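Local atomic coordinates of 2',5'-phosphodiesterase 12 (PDB entry 4Z0V), a protein that belongs to the endonuclease/exonuclease/phosphatase family, its DNase I-like domain following an N-terminal domain of the E-set clan, and is modelled with a magnesium ion. Residues K221-F232 with S264-K275. Residues are numbered along the deposited sequence; the frame is centred on the assembly and turned at random.
Sequences KFSLLSQHDISF and SVLQVSVLQSTK
An antiparallel pair at the margin of one sheet of the DNase I-like fold joins F222-S231 to V265-S273, interrupted by a classic beta bulge in which L225 and S226 both face V270. V270 O takes a firm bond from L225 N at 2.8 Å and a weak one from S226 N, while V270 N donates almost straight (174°) to S226 O. Further along, the carbonyl of H228 bonds to H308 NE2, and D229 OD1 takes its place as acceptor for V268 N (2.9 Å), met on the anti side, 29° out of the carboxylate plane. With CG swung beside its own backbone N (chi1 -55°), D229 lies alongside Q267 and points the same way. One water donates to OD1 and also meets Q227 NE2 and S269 OG; a second bridges OD2 to Q267 NE2, while Q267 OE1 is held by T215 and N285. OD2 also forms a salt bridge with R206 of the other sheet, so a dense polar network fixes the carboxylate and probably favours its charged form. H228, I230 and F232 pack against helix 295-316, while S226 OG bonds to Y317 OH and shares a 2.7 Å hydrogen bond with H228 NE2. The H228 side chain crosses that of V270 obliquely, CD2 3.9 Å from V270 CG2. I230 CG1 runs beside L266 CB at 3.8 Å, and the F232 side chain crosses that of L266 at about a right angle, CE1 3.7 Å from the same CB. At the far end, L271 CD1 sits over one face of the F222 ring, 4.0 Å from CG, and a water that bridges K221 O and S273 OG lies over the opposite face.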
ATOM      1  N   LYS A 221       1.367   1.833  17.921  1.00  9.36           N
ATOM      2  CA  LYS A 221       0.366   0.814  18.196  1.00  8.87           C
ATOM      3  C   LYS A 221       0.884  -0.593  17.973  1.00 13.56           C
ATOM      4  O   LYS A 221       0.284  -1.524  18.495  1.00 15.09           O
ATOM      5  CB  LYS A 221      -0.890   1.042  17.345  1.00 11.87           C
ATOM      6  CG  LYS A 221      -1.620   2.300  17.790  1.00 17.91           C
ATOM      7  CD  LYS A 221      -2.723   2.706  16.845  1.00 21.78           C
ATOM      8  CE  LYS A 221      -4.049   2.166  17.283  1.00 29.32           C
ATOM      9  NZ  LYS A 221      -5.162   2.799  16.537  1.00 18.61           N
ATOM     10  N   PHE A 222       1.945  -0.776  17.160  1.00 11.35           N
ATOM     11  CA  PHE A 222       2.433  -2.127  16.819  1.00 10.63           C
ATOM     12  C   PHE A 222       3.936  -2.247  16.696  1.00 14.05           C
ATOM     13  O   PHE A 222       4.603  -1.311  16.267  1.00 12.01           O
ATOM     14  CB  PHE A 222       1.861  -2.562  15.443  1.00 12.03           C
ATOM     15  CG  PHE A 222       0.365  -2.771  15.431  1.00 14.08           C
ATOM     16  CD1 PHE A 222      -0.209  -3.843  16.109  1.00 15.83           C
ATOM     17  CD2 PHE A 222      -0.478  -1.854  14.798  1.00 16.29           C
ATOM     18  CE1 PHE A 222      -1.594  -4.034  16.095  1.00 18.00           C
ATOM     19  CE2 PHE A 222      -1.868  -2.038  14.798  1.00 19.50           C
ATOM     20  CZ  PHE A 222      -2.416  -3.120  15.458  1.00 17.10           C
ATOM     21  N   SER A 223       4.438  -3.458  16.948  1.00  9.49           N
ATOM     22  CA  SER A 223       5.822  -3.855  16.702  1.00  8.90           C
ATOM     23  C   SER A 223       5.778  -5.060  15.769  1.00 12.29           C
ATOM     24  O   SER A 223       4.868  -5.895  15.885  1.00 12.32           O
ATOM     25  CB  SER A 223       6.548  -4.225  17.998  1.00 14.04           C
ATOM     26  OG  SER A 223       6.806  -3.064  18.774  1.00 22.79           O
ATOM     27  N   LEU A 224       6.790  -5.204  14.928  1.00 10.62           N
ATOM     28  CA  LEU A 224       6.844  -6.367  14.040  1.00 10.60           C
ATOM     29  C   LEU A 224       7.495  -7.545  14.770  1.00 11.96           C
ATOM     30  O   LEU A 224       8.581  -7.389  15.321  1.00 12.45           O
ATOM     31  CB  LEU A 224       7.646  -5.986  12.793  1.00 11.86           C
ATOM     32  CG  LEU A 224       7.899  -7.088  11.761  1.00 14.33           C
ATOM     33  CD1 LEU A 224       6.589  -7.507  11.074  1.00 12.54           C
ATOM     34  CD2 LEU A 224       8.890  -6.581  10.693  1.00 15.87           C
ATOM     35  N   LEU A 225       6.803  -8.683  14.854  1.00  9.78           N
ATOM     36  CA  LEU A 225       7.366  -9.884  15.491  1.00 10.61           C
ATOM     37  C   LEU A 225       8.144 -10.725  14.496  1.00 12.39           C
ATOM     38  O   LEU A 225       9.290 -11.135  14.770  1.00 11.05           O
ATOM     39  CB  LEU A 225       6.274 -10.754  16.145  1.00 10.49           C
ATOM     40  CG  LEU A 225       5.583 -10.125  17.350  1.00 14.41           C
ATOM     41  CD1 LEU A 225       4.610 -11.130  18.004  1.00 13.43           C
ATOM     42  CD2 LEU A 225       6.631  -9.610  18.392  1.00 15.35           C
ATOM     43  N   SER A 226       7.487 -11.088  13.389  1.00 10.77           N
ATOM     44  CA  SER A 226       8.101 -11.988  12.421  1.00  9.93           C
ATOM     45  C   SER A 226       7.493 -11.824  11.037  1.00 12.49           C
ATOM     46  O   SER A 226       6.442 -11.199  10.882  1.00  9.83           O
ATOM     47  CB  SER A 226       7.915 -13.434  12.889  1.00 11.81           C
ATOM     48  OG  SER A 226       6.537 -13.718  13.020  1.00 12.36           O
ATOM     49  N   GLN A 227       8.181 -12.375  10.020  1.00  9.13           N
ATOM     50  CA  GLN A 227       7.722 -12.252   8.629  1.00  9.17           C
ATOM     51  C   GLN A 227       7.683 -13.630   7.993  1.00 13.65           C
ATOM     52  O   GLN A 227       8.515 -14.495   8.300  1.00 12.17           O
ATOM     53  CB  GLN A 227       8.617 -11.308   7.823  1.00 10.05           C
ATOM     54  CG  GLN A 227       8.663  -9.876   8.387  1.00 13.33           C
ATOM     55  CD  GLN A 227       9.710  -9.077   7.674  1.00 17.04           C
ATOM     56  OE1 GLN A 227      10.829  -8.923   8.164  1.00 15.46           O
ATOM     57  NE2 GLN A 227       9.375  -8.575   6.482  1.00 10.78           N
ATOM     58  N   HIS A 228       6.680 -13.867   7.144  1.00 10.91           N
ATOM     59  CA  HIS A 228       6.476 -15.205   6.580  1.00 10.19           C
ATOM     60  C   HIS A 228       6.081 -15.102   5.096  1.00 12.40           C
ATOM     61  O   HIS A 228       5.100 -15.694   4.642  1.00 12.88           O
ATOM     62  CB  HIS A 228       5.403 -15.929   7.411  1.00 11.45           C
ATOM     63  CG  HIS A 228       5.672 -15.880   8.890  1.00 14.32           C
ATOM     64  ND1 HIS A 228       6.453 -16.838   9.511  1.00 15.10           N
ATOM     65  CD2 HIS A 228       5.296 -14.959   9.813  1.00 16.16           C
ATOM     66  CE1 HIS A 228       6.513 -16.484  10.789  1.00 14.77           C
ATOM     67  NE2 HIS A 228       5.849 -15.355  11.012  1.00 15.57           N
ATOM     68  N   ASP A 229       6.834 -14.319   4.346  1.00 11.00           N
ATOM     69  CA  ASP A 229       6.509 -14.118   2.928  1.00 10.92           C
ATOM     70  C   ASP A 229       6.764 -15.361   2.087  1.00 13.97           C
ATOM     71  O   ASP A 229       7.703 -16.127   2.341  1.00 12.66           O
ATOM     72  CB  ASP A 229       7.328 -12.978   2.329  1.00 12.56           C
ATOM     73  CG  ASP A 229       7.240 -11.636   3.022  1.00 13.80           C
ATOM     74  OD1 ASP A 229       6.347 -11.457   3.917  1.00 11.16           O
ATOM     75  OD2 ASP A 229       8.007 -10.758   2.657  1.00 13.49           O
ATOM     76  N   ILE A 230       5.951 -15.545   1.057  1.00  9.96           N
ATOM     77  CA  ILE A 230       6.159 -16.672   0.140  1.00 10.16           C
ATOM     78  C   ILE A 230       5.909 -16.255  -1.293  1.00 13.44           C
ATOM     79  O   ILE A 230       5.206 -15.275  -1.547  1.00 13.26           O
ATOM     80  CB  ILE A 230       5.256 -17.910   0.464  1.00 12.11           C
ATOM     81  CG1 ILE A 230       3.734 -17.550   0.438  1.00 12.72           C
ATOM     82  CG2 ILE A 230       5.662 -18.627   1.782  1.00 14.09           C
ATOM     83  CD1 ILE A 230       2.735 -18.796   0.297  1.00 12.10           C
ATOM     84  N   SER A 231       6.455 -17.052  -2.233  1.00 11.10           N
ATOM     85  CA  SER A 231       6.056 -17.057  -3.628  1.00 11.96           C
ATOM     86  C   SER A 231       5.049 -18.201  -3.719  1.00 14.90           C
ATOM     87  O   SER A 231       5.351 -19.273  -3.188  1.00 13.76           O
ATOM     88  CB  SER A 231       7.250 -17.286  -4.550  1.00 16.39           C
ATOM     89  OG  SER A 231       8.063 -16.121  -4.552  1.00 26.04           O
ATOM     90  N   PHE A 232       3.851 -17.998  -4.297  1.00 11.06           N
ATOM     91  CA  PHE A 232       2.880 -19.106  -4.366  1.00 11.93           C
ATOM     92  C   PHE A 232       3.441 -20.327  -5.104  1.00 15.71           C
ATOM     93  O   PHE A 232       3.213 -21.432  -4.644  1.00 13.69           O
ATOM     94  CB  PHE A 232       1.548 -18.702  -5.028  1.00 13.20           C
ATOM     95  CG  PHE A 232       0.790 -17.599  -4.308  1.00 13.59           C
ATOM     96  CD1 PHE A 232       0.308 -17.789  -3.015  1.00 16.46           C
ATOM     97  CD2 PHE A 232       0.554 -16.379  -4.926  1.00 14.68           C
ATOM     98  CE1 PHE A 232      -0.375 -16.761  -2.350  1.00 16.26           C
ATOM     99  CE2 PHE A 232      -0.120 -15.353  -4.258  1.00 16.61           C
ATOM    100  CZ  PHE A 232      -0.592 -15.556  -2.985  1.00 14.76           C
ATOM    101  N   SER A 264       3.559 -14.323  -8.724  1.00 13.53           N
ATOM    102  CA  SER A 264       2.771 -13.734  -7.622  1.00 11.87           C
ATOM    103  C   SER A 264       3.314 -14.158  -6.237  1.00 14.99           C
ATOM    104  O   SER A 264       3.690 -15.321  -6.006  1.00 12.93           O
ATOM    105  CB  SER A 264       1.292 -14.076  -7.753  1.00 13.27           C
ATOM    106  OG  SER A 264       0.877 -14.145  -9.111  1.00 16.63           O
ATOM    107  N   VAL A 265       3.354 -13.169  -5.336  1.00 12.02           N
ATOM    108  CA  VAL A 265       3.871 -13.307  -3.995  1.00 10.72           C
ATOM    109  C   VAL A 265       2.802 -12.922  -2.960  1.00 13.42           C
ATOM    110  O   VAL A 265       1.793 -12.248  -3.251  1.00 11.24           O
ATOM    111  CB  VAL A 265       5.183 -12.471  -3.799  1.00 16.02           C
ATOM    112  CG1 VAL A 265       6.326 -13.001  -4.693  1.00 15.98           C
ATOM    113  CG2 VAL A 265       4.933 -10.980  -4.055  1.00 17.00           C
ATOM    114  N   LEU A 266       3.039 -13.406  -1.747  1.00  9.52           N
ATOM    115  CA  LEU A 266       2.225 -13.155  -0.561  1.00  9.03           C
ATOM    116  C   LEU A 266       3.119 -12.638   0.534  1.00 11.94           C
ATOM    117  O   LEU A 266       4.093 -13.291   0.908  1.00 11.69           O
ATOM    118  CB  LEU A 266       1.552 -14.463  -0.105  1.00 10.05           C
ATOM    119  CG  LEU A 266       0.704 -14.335   1.188  1.00 12.27           C
ATOM    120  CD1 LEU A 266      -0.508 -13.410   0.965  1.00  9.62           C
ATOM    121  CD2 LEU A 266       0.252 -15.704   1.669  1.00 16.02           C
ATOM    122  N   GLN A 267       2.799 -11.483   1.055  1.00  8.17           N
ATOM    123  CA  GLN A 267       3.577 -10.894   2.143  1.00  8.26           C
ATOM    124  C   GLN A 267       2.811 -11.150   3.432  1.00 12.71           C
ATOM    125  O   GLN A 267       1.588 -10.948   3.488  1.00 12.24           O
ATOM    126  CB  GLN A 267       3.751  -9.406   1.845  1.00 11.05           C
ATOM    127  CG  GLN A 267       4.439  -8.586   2.929  1.00 12.44           C
ATOM    128  CD  GLN A 267       4.634  -7.166   2.430  1.00 16.98           C
ATOM    129  OE1 GLN A 267       3.667  -6.461   2.082  1.00 10.80           O
ATOM    130  NE2 GLN A 267       5.893  -6.753   2.328  1.00 13.34           N
ATOM    131  N   VAL A 268       3.494 -11.651   4.454  1.00  9.41           N
ATOM    132  CA  VAL A 268       2.833 -11.941   5.710  1.00  8.72           C
ATOM    133  C   VAL A 268       3.697 -11.369   6.817  1.00 11.31           C
ATOM    134  O   VAL A 268       4.888 -11.709   6.913  1.00 10.69           O
ATOM    135  CB  VAL A 268       2.532 -13.441   5.940  1.00 12.89           C
ATOM    136  CG1 VAL A 268       1.896 -13.662   7.311  1.00 12.43           C
ATOM    137  CG2 VAL A 268       1.638 -14.037   4.840  1.00 13.50           C
ATOM    138  N   SER A 269       3.075 -10.574   7.673  1.00  7.62           N
ATOM    139  CA  SER A 269       3.767  -9.955   8.811  1.00  8.49           C
ATOM    140  C   SER A 269       2.948 -10.157  10.075  1.00 12.27           C
ATOM    141  O   SER A 269       1.758  -9.830  10.085  1.00 13.71           O
ATOM    142  CB  SER A 269       3.954  -8.462   8.547  1.00 11.30           C
ATOM    143  OG  SER A 269       4.465  -8.222   7.242  1.00 12.56           O
ATOM    144  N   VAL A 270       3.575 -10.644  11.145  1.00  8.09           N
ATOM    145  CA  VAL A 270       2.856 -10.809  12.406  1.00  8.92           C
ATOM    146  C   VAL A 270       3.231  -9.634  13.292  1.00 12.38           C
ATOM    147  O   VAL A 270       4.410  -9.433  13.559  1.00 10.61           O
ATOM    148  CB  VAL A 270       3.154 -12.170  13.067  1.00 12.26           C
ATOM    149  CG1 VAL A 270       2.551 -12.230  14.476  1.00 11.78           C
ATOM    150  CG2 VAL A 270       2.618 -13.319  12.198  1.00 11.23           C
ATOM    151  N   LEU A 271       2.218  -8.877  13.756  1.00  9.23           N
ATOM    152  CA  LEU A 271       2.415  -7.686  14.574  1.00  9.17           C
ATOM    153  C   LEU A 271       1.970  -7.913  15.987  1.00 12.86           C
ATOM    154  O   LEU A 271       1.025  -8.671  16.244  1.00 11.87           O
ATOM    155  CB  LEU A 271       1.607  -6.491  13.998  1.00  8.92           C
ATOM    156  CG  LEU A 271       1.801  -6.147  12.516  1.00 14.63           C
ATOM    157  CD1 LEU A 271       0.903  -5.006  12.120  1.00 16.33           C
ATOM    158  CD2 LEU A 271       3.278  -5.796  12.210  1.00 13.49           C
ATOM    159  N   GLN A 272       2.617  -7.221  16.909  1.00 11.00           N
ATOM    160  CA  GLN A 272       2.209  -7.288  18.301  1.00 10.00           C
ATOM    161  C   GLN A 272       1.725  -5.927  18.746  1.00 14.75           C
ATOM    162  O   GLN A 272       2.386  -4.915  18.483  1.00 14.02           O
ATOM    163  CB  GLN A 272       3.387  -7.759  19.167  1.00 11.20           C
ATOM    164  CG  GLN A 272       3.256  -7.432  20.635  1.00 14.65           C
ATOM    165  CD  GLN A 272       2.318  -8.361  21.325  1.00 29.74           C
ATOM    166  OE1 GLN A 272       2.545  -9.568  21.369  1.00 28.68           O
ATOM    167  NE2 GLN A 272       1.291  -7.796  21.957  1.00 27.68           N
ATOM    168  N   SER A 273       0.575  -5.903  19.422  1.00 15.09           N
ATOM    169  CA  SER A 273       0.014  -4.659  19.935  1.00 16.59           C
ATOM    170  C   SER A 273       0.878  -4.161  21.036  1.00 21.35           C
ATOM    171  O   SER A 273       1.294  -4.930  21.909  1.00 21.86           O
ATOM    172  CB  SER A 273      -1.419  -4.864  20.421  1.00 21.15           C
ATOM    173  OG  SER A 273      -1.962  -3.683  20.990  1.00 22.86           O
ATOM    174  N   THR A 274       1.258  -2.889  20.954  1.00 19.00           N
ATOM    175  CA  THR A 274       2.033  -2.308  22.024  1.00 20.45           C
ATOM    176  C   THR A 274       0.993  -1.853  23.112  1.00 27.41           C
ATOM    177  O   THR A 274       1.386  -1.564  24.216  1.00 28.50           O
ATOM    178  CB  THR A 274       2.953  -1.162  21.530  1.00 29.65           C
ATOM    179  OG1 THR A 274       2.138  -0.073  21.121  1.00 28.31           O
ATOM    180  CG2 THR A 274       3.892  -1.579  20.383  1.00 28.82           C
ATOM    181  N   LYS A 275      -0.329  -1.829  22.790  1.00 26.36           N
ATOM    182  CA  LYS A 275      -1.418  -1.369  23.698  1.00 26.02           C
ATOM    183  C   LYS A 275      -2.077  -2.490  24.519  1.00 30.07           C
ATOM    184  O   LYS A 275      -2.691  -2.203  25.545  1.00 31.15           O
ATOM    185  CB  LYS A 275      -2.518  -0.645  22.894  1.00 28.33           C
ATOM    186  CG  LYS A 275      -2.018   0.573  22.102  1.00 38.90           C
ATOM    187  CD  LYS A 275      -1.445   1.658  23.015  1.00 45.15           C
ATOM    188  CE  LYS A 275      -0.979   2.869  22.256  1.00 55.71           C
ATOM    189  NZ  LYS A 275      -0.186   3.768  23.134  1.00 62.11           N
TER
HETATM  190  O   HOH W   1      -2.583  -1.845  19.168  1.00 22.97           O
HETATM  191  O   HOH W   2       6.621  -9.317   5.706  1.00 13.60           O
HETATM  192  O   HOH W   3       8.039  -8.252   3.391  1.00 14.49           O